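Local coordinates for pesticidal crystal protein Cry2Aa (Bacillus thuringiensis serovar kurstaki, PDB 1I5P), which promotes colloid-osmotic lysis of midgut epithelial cells by binding to them in dipteran and lepidopteran larvae, at residues 285-296 against 429-438. Sequence-based numbering, arbitrary orientation.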
# COMPACT_ATOMS: atom_id res chain seq x y z
N THR A 285 -16.15 -18.43 7.70
CA THR A 285 -15.77 -18.93 9.02
C THR A 285 -14.34 -19.41 9.27
O THR A 285 -13.90 -19.44 10.42
CB THR A 285 -16.69 -20.09 9.42
OG1 THR A 285 -16.75 -21.03 8.34
CG2 THR A 285 -18.09 -19.59 9.72
N GLN A 286 -13.63 -19.80 8.23
CA GLN A 286 -12.28 -20.30 8.44
C GLN A 286 -11.38 -19.33 9.19
O GLN A 286 -11.39 -18.12 8.95
CB GLN A 286 -11.65 -20.69 7.10
CG GLN A 286 -10.28 -21.32 7.23
CD GLN A 286 -9.85 -22.01 5.95
OE1 GLN A 286 -10.38 -21.73 4.87
NE2 GLN A 286 -8.88 -22.90 6.06
N SER A 287 -10.60 -19.87 10.12
CA SER A 287 -9.69 -19.07 10.92
C SER A 287 -8.29 -19.26 10.37
O SER A 287 -7.94 -20.35 9.92
CB SER A 287 -9.76 -19.51 12.39
OG SER A 287 -9.11 -18.58 13.24
N PHE A 288 -7.48 -18.21 10.38
CA PHE A 288 -6.12 -18.31 9.86
C PHE A 288 -5.08 -17.80 10.83
O PHE A 288 -5.37 -16.96 11.70
CB PHE A 288 -5.98 -17.52 8.54
CG PHE A 288 -6.95 -17.93 7.47
CD1 PHE A 288 -8.19 -17.30 7.37
CD2 PHE A 288 -6.64 -18.95 6.58
CE1 PHE A 288 -9.11 -17.68 6.39
CE2 PHE A 288 -7.55 -19.34 5.59
CZ PHE A 288 -8.79 -18.70 5.51
N THR A 289 -3.86 -18.29 10.67
CA THR A 289 -2.73 -17.89 11.49
C THR A 289 -1.69 -17.27 10.57
O THR A 289 -1.80 -17.35 9.34
CB THR A 289 -2.11 -19.10 12.23
OG1 THR A 289 -1.62 -20.04 11.26
CG2 THR A 289 -3.14 -19.77 13.11
N ALA A 290 -0.67 -16.65 11.16
CA ALA A 290 0.39 -16.01 10.39
C ALA A 290 1.06 -16.93 9.37
O ALA A 290 1.47 -16.50 8.30
CB ALA A 290 1.44 -15.43 11.34
N GLN A 291 1.17 -18.21 9.71
CA GLN A 291 1.80 -19.18 8.81
C GLN A 291 1.02 -19.32 7.50
O GLN A 291 1.57 -19.73 6.48
CB GLN A 291 1.93 -20.54 9.50
CG GLN A 291 3.03 -20.60 10.56
CD GLN A 291 3.17 -21.97 11.21
OE1 GLN A 291 4.13 -22.24 11.93
NE2 GLN A 291 2.20 -22.85 10.96
N ASN A 292 -0.26 -18.98 7.55
CA ASN A 292 -1.14 -19.06 6.38
C ASN A 292 -1.08 -17.80 5.53
O ASN A 292 -1.50 -17.80 4.37
CB ASN A 292 -2.60 -19.23 6.81
CG ASN A 292 -2.81 -20.39 7.74
OD1 ASN A 292 -3.70 -20.36 8.59
ND2 ASN A 292 -2.01 -21.44 7.58
N TRP A 293 -0.56 -16.72 6.10
CA TRP A 293 -0.52 -15.44 5.41
C TRP A 293 0.24 -15.45 4.08
O TRP A 293 -0.28 -14.95 3.08
CB TRP A 293 0.05 -14.35 6.33
CG TRP A 293 0.02 -12.97 5.73
CD1 TRP A 293 1.06 -12.08 5.68
CD2 TRP A 293 -1.07 -12.34 5.06
NE1 TRP A 293 0.68 -10.94 5.00
CE2 TRP A 293 -0.62 -11.08 4.61
CE3 TRP A 293 -2.39 -12.73 4.78
CZ2 TRP A 293 -1.45 -10.19 3.90
CZ3 TRP A 293 -3.21 -11.84 4.07
CH2 TRP A 293 -2.73 -10.59 3.63
N PRO A 294 1.45 -16.03 4.05
CA PRO A 294 2.22 -16.07 2.80
C PRO A 294 1.40 -16.60 1.65
O PRO A 294 1.42 -16.04 0.56
CB PRO A 294 3.40 -16.96 3.16
CG PRO A 294 3.64 -16.58 4.60
CD PRO A 294 2.23 -16.63 5.15
N PHE A 295 0.67 -17.68 1.90
CA PHE A 295 -0.17 -18.25 0.85
C PHE A 295 -1.23 -17.27 0.41
O PHE A 295 -1.43 -17.04 -0.79
CB PHE A 295 -0.88 -19.53 1.31
CG PHE A 295 -2.04 -19.91 0.43
CD1 PHE A 295 -1.83 -20.58 -0.78
CD2 PHE A 295 -3.33 -19.52 0.76
CE1 PHE A 295 -2.89 -20.85 -1.64
CE2 PHE A 295 -4.40 -19.78 -0.10
CZ PHE A 295 -4.18 -20.45 -1.31
N LEU A 296 -1.93 -16.70 1.39
CA LEU A 296 -3.01 -15.76 1.10
C LEU A 296 -2.61 -14.55 0.26
O LEU A 296 -3.25 -14.26 -0.75
CB LEU A 296 -3.66 -15.30 2.41
CG LEU A 296 -4.42 -16.40 3.16
CD1 LEU A 296 -4.88 -15.90 4.54
CD2 LEU A 296 -5.61 -16.85 2.32
N VAL A 429 -11.50 -16.59 -1.95
CA VAL A 429 -11.20 -17.88 -1.35
C VAL A 429 -12.47 -18.71 -1.26
O VAL A 429 -13.58 -18.18 -1.26
CB VAL A 429 -10.62 -17.73 0.08
CG1 VAL A 429 -9.31 -16.96 0.03
CG2 VAL A 429 -11.61 -17.01 0.99
N PRO A 430 -12.32 -20.05 -1.23
CA PRO A 430 -13.50 -20.91 -1.13
C PRO A 430 -13.87 -20.99 0.35
O PRO A 430 -13.15 -20.46 1.20
CB PRO A 430 -12.97 -22.25 -1.65
CG PRO A 430 -11.58 -22.25 -1.11
CD PRO A 430 -11.11 -20.85 -1.48
N LEU A 431 -14.97 -21.66 0.68
CA LEU A 431 -15.39 -21.77 2.07
C LEU A 431 -14.25 -22.31 2.94
O LEU A 431 -14.00 -21.82 4.03
CB LEU A 431 -16.62 -22.67 2.21
CG LEU A 431 -17.15 -22.85 3.64
CD1 LEU A 431 -17.57 -21.50 4.21
CD2 LEU A 431 -18.34 -23.82 3.63
N VAL A 432 -13.56 -23.32 2.43
CA VAL A 432 -12.45 -23.93 3.16
C VAL A 432 -11.25 -24.13 2.25
O VAL A 432 -11.35 -24.80 1.22
CB VAL A 432 -12.84 -25.31 3.75
CG1 VAL A 432 -11.69 -25.86 4.59
CG2 VAL A 432 -14.10 -25.18 4.60
N ILE A 433 -10.12 -23.54 2.62
CA ILE A 433 -8.90 -23.69 1.85
C ILE A 433 -8.17 -24.89 2.44
O ILE A 433 -7.95 -24.96 3.64
CB ILE A 433 -7.98 -22.46 1.98
CG1 ILE A 433 -8.72 -21.21 1.50
CG2 ILE A 433 -6.69 -22.69 1.20
CD1 ILE A 433 -8.01 -19.92 1.80
N ARG A 434 -7.80 -25.84 1.58
CA ARG A 434 -7.10 -27.05 2.01
C ARG A 434 -5.76 -26.69 2.65
O ARG A 434 -5.13 -25.71 2.26
CB ARG A 434 -6.87 -27.97 0.81
CG ARG A 434 -8.04 -28.02 -0.17
CD ARG A 434 -7.92 -29.15 -1.18
NE ARG A 434 -6.85 -28.99 -2.17
CZ ARG A 434 -5.87 -29.87 -2.36
NH1 ARG A 434 -5.81 -30.97 -1.61
NH2 ARG A 434 -4.96 -29.68 -3.31
N ASN A 435 -5.33 -27.48 3.63
CA ASN A 435 -4.04 -27.21 4.26
C ASN A 435 -2.96 -27.41 3.21
O ASN A 435 -1.89 -26.82 3.30
CB ASN A 435 -3.79 -28.15 5.44
CG ASN A 435 -4.60 -27.78 6.68
OD1 ASN A 435 -4.93 -26.62 6.90
ND2 ASN A 435 -4.91 -28.78 7.49
N GLU A 436 -3.24 -28.25 2.21
CA GLU A 436 -2.27 -28.50 1.15
C GLU A 436 -2.02 -27.22 0.36
O GLU A 436 -0.94 -27.04 -0.21
CB GLU A 436 -2.76 -29.60 0.20
CG GLU A 436 -2.94 -30.97 0.86
CD GLU A 436 -4.36 -31.20 1.36
OE1 GLU A 436 -4.79 -30.48 2.29
OE2 GLU A 436 -5.04 -32.10 0.83
N ASP A 437 -3.02 -26.34 0.31
CA ASP A 437 -2.85 -25.08 -0.40
C ASP A 437 -2.17 -24.07 0.52
O ASP A 437 -1.25 -23.37 0.10
CB ASP A 437 -4.20 -24.54 -0.87
CG ASP A 437 -4.66 -25.15 -2.19
OD1 ASP A 437 -3.82 -25.29 -3.10
OD2 ASP A 437 -5.86 -25.48 -2.30
N LEU A 438 -2.62 -24.02 1.77
CA LEU A 438 -2.06 -23.08 2.75
C LEU A 438 -0.57 -23.30 2.98
O LEU A 438 0.15 -22.38 3.38
CB LEU A 438 -2.79 -23.21 4.09
CG LEU A 438 -4.27 -22.83 4.14
CD1 LEU A 438 -4.85 -23.25 5.48
CD2 LEU A 438 -4.43 -21.34 3.92
O HOH W 1 -14.52 -22.57 6.80
O HOH W 2 -11.55 -19.61 3.43
O HOH W 3 -14.38 -19.35 5.35
O HOH W 4 1.16 -19.83 3.85
O HOH W 5 0.36 -22.50 6.32
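Two backbones meet at both ends of this contact without pairing as strands: Gln286 lies across from Val432, their CA atoms 6.4 Å apart, and Asn292 across from Leu438. At the first of these, a chi1 of -176° and an extended chain carry the Gln286 amide out to the backbone of Ile433. OE1 accepts from Ile433 N at 2.9 Å, nearly straight (169°) and 15° off the carbonyl plane, and NE2 adds a weak bond to Ile433 O. Beyond the amide, apolar side chains make most of the contact. CD1 of Ile433 touches both CE2 of Phe288 and CD2 of Leu296, each at 3.9 Å. Leu438 brings CD2 to the edge of the Phe288 ring, and its methyls also meet CB and ND2 of Asn292. Phe295 turns one face to the peptide joining Asp437 and Leu438, and its CD2 lies 3.8 Å from Leu438 CD2. Water bridges the segments at both ends: one molecule links Gln286 N to Leu431 O, another donates to Leu438 O (2.8 Å) and Gln291 O while accepting from Phe295 N. Within the toxin's middle domain, the contact joins strand 287-289 and helix 293-300 to the turn and helix 435-438 that follow strand 422-430. Strand 287-289 pairs with 235-237, and Phe288 packs on Leu238 of helix 238-259, so this part of the middle domain abuts the helical N-terminal domain.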